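Local coordinates for hypothetical protein Atu2144 (Agrobacterium tumefaciens, PDB 2ODF) that is of unknown function but belongs to the N-formylglutamate amidohydrolase family and so may hydrolyse an amide bond in an N-acylated substrate, at residues A49-L52 / S53-A56; I231-E234 / G235-A238; A125-V128 / P129-R133. All coordinates share one frame; numbering follows the deposited sequence.

Three local contacts, a helix end, a helix start and a kinked turn within a helix, sit well away from one another. Contact 1 is the end of the one-turn helix 49-52, contact 2 the start of the C-terminal helix 234-256, and contact 3 a proline-kinked turn inside helix 116-143. Contacts 1 and 2 have centres about 20 Å apart and come within about 11 Å at their nearest atoms. Contact 3 is about 24 Å from contact 1 and about 29 Å from contact 2, centre to centre, and lies across the chain's centre from contact 2. Contact 3 is buried and reaches the second subunit; contact 2 lies at the surface.

Contact 1: residues A49-L52 / S53-A56; sequences ADVL and SSHA
V51 and S54 meet through a single carbonyl that is gripped twice. The oxygen V51 O takes the backbone N-H of S54 at 3.1 Å (154° at the hydrogen), which comes from above the carbonyl plane, and the hydroxyl S54 OG donates to the same V51 O at 2.6 Å, much nearer that plane. With chi1 at 74°, S54 OG sits between its own N and carbonyl carbon, where it can also look forward along the chain: A56 N donates to S54 OG at 3.1 Å, an almost straight bond. That last bond makes an ST turn, so one hydroxyl ties the closing turn of helix 49-52 to the loop that leads on to helix 62-73. S53 is the first residue to leave helical geometry, and its N-H makes weak bonds to A49 O at 3.1 Å and D50 O at 3.4 Å. Water helps with the carbonyls: one molecule donates to D50 O at 2.8 Å and also bonds S53 OG, while a second donates to both L52 O and S54 O. Beside the S54 hydroxyl, V51 CG1 packs on A56 CB at 3.8 Å, and L52 rests against T44 and L47.

Contact 2: residues I231-E234 / G235-A238; sequences IANE and GEQA
N233 tucks its CG back over its own main chain (chi1 54°), while E236 keeps CG beside its backbone N (chi1 -67°) and runs extended beyond it, and the two side chains cross at about a right angle. OD1 of N233 lands in front of E236 N at 3.1 Å; the N-H...O angle is 168°, and the N-H comes in nearly in line with the side-chain C=O of N233. In return E236 reaches back along the chain, its OE1 accepting from A232 N at 2.8 Å. This is an N-cap: N233 satisfies an amide of the first turn of helix 234-256. The glutamate's answer falls one residue before the N-cap, so it is not a classical capping box. Q237 makes a second backward reach. Its NE2 donates to I231 O at 3.0 Å, with that oxygen close to the plane of the Q237 amide but the nitrogen well above the plane of the I231 carbonyl. Ordinary helical bonds then take over, Q237 N to N233 O and A238 N to E234 O, both 3.0 Å. On the inner side I231 CB touches Q237 CG at 3.9 Å, and these two residues also pack against helix 62-73, I231 on V65 and Q237 on A64 and L68.

Contact 3: residues A125-V128 / P129-R133; sequences ALYV and PFHDR
Y127 and H131, one helical turn apart, form an offset edge-to-face stack: the edge of the imidazole is directed at the face of the phenol ring, with centroids 4.9 Å apart and planes at 67°. The closest atoms are Y127 CE1 and H131 CD2, at 3.4 Å. Y127 throws its ring forward along the helix because CG lies anti to the backbone N (chi1 172°), whereas H131 holds CG beside its own N (chi1 -66°) and leans back to meet it. The next residue back, F130, places CD2 over the centre of one imidazole face, 3.7 Å above the H131 ring plane. Polar ends fix the rings further: Y127 OH is hydrogen-bonded to H208 NE2, H131 NE2 to C89 O, and H131 ND1 to H213 NE2. V128 and D132 lie alongside each other, pointing the same way, with V128 CG1 3.3 Å from D132 OD2; the other oxygen, OD1, bonds S124 of the second subunit. P129 has no N-H to give to the turn before, its CG instead sits 3.4 Å from A125 O, and the helix kinks after a wider pi-type turn at 125-127. F130 N makes a weak bond to L126 O, and full bonds resume with H131 N to Y127 O at 3.2 Å and D132 N to V128 O at 2.8 Å. In the fold, Y127 and H131 of helix 116-143 pack on helix 208-213, P129 and F130 on strand 16-19, L126 and F130 on strand 77-80, and Y127, V128 and D132 on F120 and S124 of the second subunit.

Contact 1: residues A49-L52 / S53-A56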
loop_
_atom_site.group_PDB
_atom_site.type_symbol
_atom_site.label_atom_id
_atom_site.label_comp_id
_atom_site.label_asym_id
_atom_site.label_seq_id
_atom_site.Cartn_x
_atom_site.Cartn_y
_atom_site.Cartn_z
ATOM N N ALA A 49 15.845 23.903 -7.779
ATOM C CA ALA A 49 15.284 23.865 -9.131
ATOM C C ALA A 49 16.087 22.933 -10.065
ATOM O O ALA A 49 15.496 22.174 -10.842
ATOM C CB ALA A 49 15.197 25.277 -9.699
ATOM N N ASP A 50 17.416 22.959 -9.968
ATOM C CA ASP A 50 18.275 22.043 -10.730
ATOM C C ASP A 50 18.022 20.563 -10.434
ATOM O O ASP A 50 17.992 19.751 -11.348
ATOM C CB ASP A 50 19.769 22.307 -10.470
ATOM C CG ASP A 50 20.280 23.568 -11.147
ATOM O OD1 ASP A 50 19.488 24.277 -11.819
ATOM O OD2 ASP A 50 21.498 23.848 -10.996
ATOM N N VAL A 51 17.905 20.196 -9.164
ATOM C CA VAL A 51 17.700 18.793 -8.820
ATOM C C VAL A 51 16.299 18.400 -9.300
ATOM O O VAL A 51 16.097 17.292 -9.791
ATOM C CB VAL A 51 17.880 18.481 -7.295
ATOM C CG1 VAL A 51 17.413 17.052 -6.985
ATOM C CG2 VAL A 51 19.347 18.654 -6.867
ATOM N N LEU A 52 15.347 19.317 -9.205
ATOM C CA LEU A 52 13.956 19.005 -9.579
ATOM C C LEU A 52 13.788 18.810 -11.086
ATOM O O LEU A 52 12.857 18.140 -11.528
ATOM C CB LEU A 52 13.006 20.094 -9.097
ATOM C CG LEU A 52 12.699 20.148 -7.602
ATOM C CD1 LEU A 52 11.931 21.433 -7.317
ATOM C CD2 LEU A 52 11.943 18.923 -7.109
ATOM N N SER A 53 14.696 19.406 -11.861
ATOM C CA SER A 53 14.670 19.289 -13.331
ATOM C C SER A 53 15.654 18.212 -13.807
ATOM O O SER A 53 15.879 18.027 -15.020
ATOM C CB SER A 53 15.001 20.651 -13.934
ATOM O OG SER A 53 16.347 20.995 -13.660
ATOM N N SER A 54 16.225 17.477 -12.858
ATOM C CA SER A 54 17.238 16.479 -13.177
ATOM C C SER A 54 16.632 15.091 -13.214
ATOM O O SER A 54 15.450 14.915 -12.968
ATOM C CB SER A 54 18.370 16.500 -12.131
ATOM O OG SER A 54 17.953 15.909 -10.898
ATOM N N HIS A 55 17.495 14.117 -13.489
ATOM C CA HIS A 55 17.144 12.698 -13.429
ATOM C C HIS A 55 16.764 12.174 -12.042
ATOM O O HIS A 55 16.289 11.047 -11.960
ATOM C CB HIS A 55 18.291 11.850 -13.993
ATOM C CG HIS A 55 19.511 11.863 -13.131
ATOM N ND1 HIS A 55 19.726 10.939 -12.138
ATOM C CD2 HIS A 55 20.555 12.728 -13.078
ATOM C CE1 HIS A 55 20.853 11.224 -11.510
ATOM N NE2 HIS A 55 21.377 12.302 -12.064
ATOM N N ALA A 56 16.963 12.955 -10.955
ATOM C CA ALA A 56 16.443 12.569 -9.628
ATOM C C ALA A 56 14.912 12.402 -9.657
ATOM O O ALA A 56 14.363 11.522 -8.989
ATOM C CB ALA A 56 16.814 13.617 -8.547
HETATM O O HOH W 1 19.021 19.913 -13.931
HETATM O O HOH W 2 13.105 16.561 -13.721
#

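Contact 2: residues I231-E234 / G235-A238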
loop_
_atom_site.group_PDB
_atom_site.type_symbol
_atom_site.label_atom_id
_atom_site.label_comp_id
_atom_site.label_asym_id
_atom_site.label_seq_id
_atom_site.Cartn_x
_atom_site.Cartn_y
_atom_site.Cartn_z
ATOM N N ILE A 231 18.620 9.668 -25.793
ATOM C CA ILE A 231 17.225 10.001 -26.072
ATOM C C ILE A 231 16.869 11.393 -25.600
ATOM O O ILE A 231 15.788 11.623 -25.029
ATOM C CB ILE A 231 16.272 8.914 -25.499
ATOM C CG1 ILE A 231 16.517 8.717 -23.997
ATOM C CG2 ILE A 231 16.448 7.597 -26.294
ATOM C CD1 ILE A 231 15.614 7.674 -23.348
ATOM N N ALA A 232 17.759 12.338 -25.891
ATOM C CA ALA A 232 17.639 13.681 -25.327
ATOM C C ALA A 232 16.788 14.640 -26.161
ATOM O O ALA A 232 16.382 15.677 -25.655
ATOM C CB ALA A 232 19.026 14.267 -25.078
ATOM N N ASN A 233 16.517 14.323 -27.423
ATOM C CA ASN A 233 15.619 15.133 -28.246
ATOM C C ASN A 233 14.716 14.242 -29.086
ATOM O O ASN A 233 14.832 13.021 -29.031
ATOM C CB ASN A 233 16.404 16.134 -29.114
ATOM C CG ASN A 233 17.466 15.473 -29.955
ATOM O OD1 ASN A 233 17.190 14.551 -30.704
ATOM N ND2 ASN A 233 18.702 15.948 -29.834
ATOM N N GLU A 234 13.807 14.844 -29.840
ATOM C CA GLU A 234 12.839 14.083 -30.617
ATOM C C GLU A 234 13.443 13.155 -31.661
ATOM O O GLU A 234 12.957 12.056 -31.834
ATOM C CB GLU A 234 11.843 14.987 -31.325
ATOM C CG GLU A 234 10.606 15.300 -30.527
ATOM C CD GLU A 234 10.678 16.648 -29.838
ATOM O OE1 GLU A 234 11.810 17.194 -29.714
ATOM O OE2 GLU A 234 9.595 17.153 -29.422
ATOM N N GLY A 235 14.479 13.598 -32.365
ATOM C CA GLY A 235 15.115 12.753 -33.397
ATOM C C GLY A 235 15.782 11.520 -32.823
ATOM O O GLY A 235 15.617 10.409 -33.358
ATOM N N GLU A 236 16.510 11.717 -31.725
ATOM C CA GLU A 236 17.193 10.631 -31.002
ATOM C C GLU A 236 16.184 9.662 -30.444
ATOM O O GLU A 236 16.396 8.451 -30.488
ATOM C CB GLU A 236 18.063 11.176 -29.876
ATOM C CG GLU A 236 19.279 12.015 -30.339
ATOM C CD GLU A 236 19.945 12.791 -29.200
ATOM O OE1 GLU A 236 19.542 12.631 -28.023
ATOM O OE2 GLU A 236 20.896 13.556 -29.473
ATOM N N GLN A 237 15.092 10.190 -29.911
ATOM C CA GLN A 237 13.993 9.356 -29.402
ATOM C C GLN A 237 13.398 8.470 -30.489
ATOM O O GLN A 237 13.233 7.239 -30.307
ATOM C CB GLN A 237 12.917 10.232 -28.717
ATOM C CG GLN A 237 13.445 10.888 -27.389
ATOM C CD GLN A 237 12.714 12.162 -26.982
ATOM O OE1 GLN A 237 11.746 12.579 -27.631
ATOM N NE2 GLN A 237 13.182 12.786 -25.892
ATOM N N ALA A 238 13.110 9.080 -31.634
ATOM C CA ALA A 238 12.572 8.350 -32.796
ATOM C C ALA A 238 13.544 7.266 -33.253
ATOM O O ALA A 238 13.139 6.140 -33.569
ATOM C CB ALA A 238 12.275 9.331 -33.969
#

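Contact 3: residues A125-V128 / P129-R133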
loop_
_atom_site.group_PDB
_atom_site.type_symbol
_atom_site.label_atom_id
_atom_site.label_comp_id
_atom_site.label_asym_id
_atom_site.label_seq_id
_atom_site.Cartn_x
_atom_site.Cartn_y
_atom_site.Cartn_z
ATOM N N ALA A 125 -2.297 6.670 -2.966
ATOM C CA ALA A 125 -2.611 7.641 -4.021
ATOM C C ALA A 125 -1.813 7.394 -5.294
ATOM O O ALA A 125 -2.328 7.636 -6.389
ATOM C CB ALA A 125 -2.353 9.042 -3.532
ATOM N N LEU A 126 -0.566 6.927 -5.141
ATOM C CA LEU A 126 0.344 6.743 -6.261
ATOM C C LEU A 126 0.623 5.300 -6.594
ATOM O O LEU A 126 0.494 4.941 -7.738
ATOM C CB LEU A 126 1.663 7.463 -6.025
ATOM C CG LEU A 126 1.567 8.999 -5.988
ATOM C CD1 LEU A 126 2.918 9.553 -5.546
ATOM C CD2 LEU A 126 1.075 9.632 -7.337
ATOM N N TYR A 127 0.981 4.473 -5.602
ATOM C CA TYR A 127 1.515 3.144 -5.869
ATOM C C TYR A 127 0.418 2.140 -6.173
ATOM O O TYR A 127 0.468 1.444 -7.203
ATOM C CB TYR A 127 2.384 2.703 -4.671
ATOM C CG TYR A 127 2.870 1.280 -4.675
ATOM C CD1 TYR A 127 3.898 0.857 -5.516
ATOM C CD2 TYR A 127 2.331 0.350 -3.782
ATOM C CE1 TYR A 127 4.366 -0.473 -5.463
ATOM C CE2 TYR A 127 2.802 -0.933 -3.719
ATOM C CZ TYR A 127 3.794 -1.355 -4.551
ATOM O OH TYR A 127 4.192 -2.674 -4.450
ATOM N N VAL A 128 -0.603 2.095 -5.318
ATOM C CA VAL A 128 -1.657 1.098 -5.489
ATOM C C VAL A 128 -2.486 1.375 -6.762
ATOM O O VAL A 128 -2.755 0.444 -7.511
ATOM C CB VAL A 128 -2.480 0.835 -4.172
ATOM C CG1 VAL A 128 -3.685 -0.095 -4.455
ATOM C CG2 VAL A 128 -1.565 0.191 -3.080
ATOM N N PRO A 129 -2.914 2.627 -7.019
ATOM C CA PRO A 129 -3.644 2.896 -8.258
ATOM C C PRO A 129 -2.871 2.511 -9.517
ATOM O O PRO A 129 -3.452 1.886 -10.404
ATOM C CB PRO A 129 -3.926 4.431 -8.198
ATOM C CG PRO A 129 -3.953 4.715 -6.741
ATOM C CD PRO A 129 -2.886 3.829 -6.153
ATOM N N PHE A 130 -1.571 2.783 -9.551
ATOM C CA PHE A 130 -0.739 2.469 -10.685
ATOM C C PHE A 130 -0.730 0.953 -10.967
ATOM O O PHE A 130 -1.087 0.520 -12.069
ATOM C CB PHE A 130 0.677 3.036 -10.495
ATOM C CG PHE A 130 1.596 2.750 -11.642
ATOM C CD1 PHE A 130 1.496 3.477 -12.826
ATOM C CD2 PHE A 130 2.549 1.743 -11.552
ATOM C CE1 PHE A 130 2.329 3.170 -13.899
ATOM C CE2 PHE A 130 3.366 1.436 -12.625
ATOM C CZ PHE A 130 3.251 2.145 -13.792
ATOM N N HIS A 131 -0.362 0.171 -9.980
ATOM C CA HIS A 131 -0.309 -1.238 -10.125
ATOM C C HIS A 131 -1.658 -1.885 -10.321
ATOM O O HIS A 131 -1.761 -2.837 -11.004
ATOM C CB HIS A 131 0.549 -1.860 -9.056
ATOM C CG HIS A 131 1.990 -1.492 -9.174
ATOM N ND1 HIS A 131 2.791 -1.964 -10.174
ATOM C CD2 HIS A 131 2.743 -0.633 -8.465
ATOM C CE1 HIS A 131 3.983 -1.428 -10.060
ATOM N NE2 HIS A 131 3.981 -0.629 -9.022
ATOM N N ASP A 132 -2.686 -1.341 -9.709
ATOM C CA ASP A 132 -4.017 -1.864 -9.862
ATOM C C ASP A 132 -4.472 -1.725 -11.336
ATOM O O ASP A 132 -5.138 -2.538 -11.843
ATOM C CB ASP A 132 -5.000 -1.176 -8.920
ATOM C CG ASP A 132 -5.010 -1.766 -7.498
ATOM O OD1 ASP A 132 -4.316 -2.722 -7.210
ATOM O OD2 ASP A 132 -5.745 -1.257 -6.699
ATOM N N ARG A 133 -4.122 -0.632 -11.955
ATOM C CA ARG A 133 -4.553 -0.390 -13.302
ATOM C C ARG A 133 -3.827 -1.328 -14.250
ATOM O O ARG A 133 -4.397 -1.846 -15.115
ATOM C CB ARG A 133 -4.279 1.038 -13.702
ATOM C CG ARG A 133 -4.819 1.396 -15.024
ATOM C CD ARG A 133 -6.297 1.391 -15.028
ATOM N NE ARG A 133 -6.790 2.063 -16.196
ATOM C CZ ARG A 133 -6.914 3.373 -16.301
ATOM N NH1 ARG A 133 -6.600 4.143 -15.298
ATOM N NH2 ARG A 133 -7.371 3.909 -17.403
#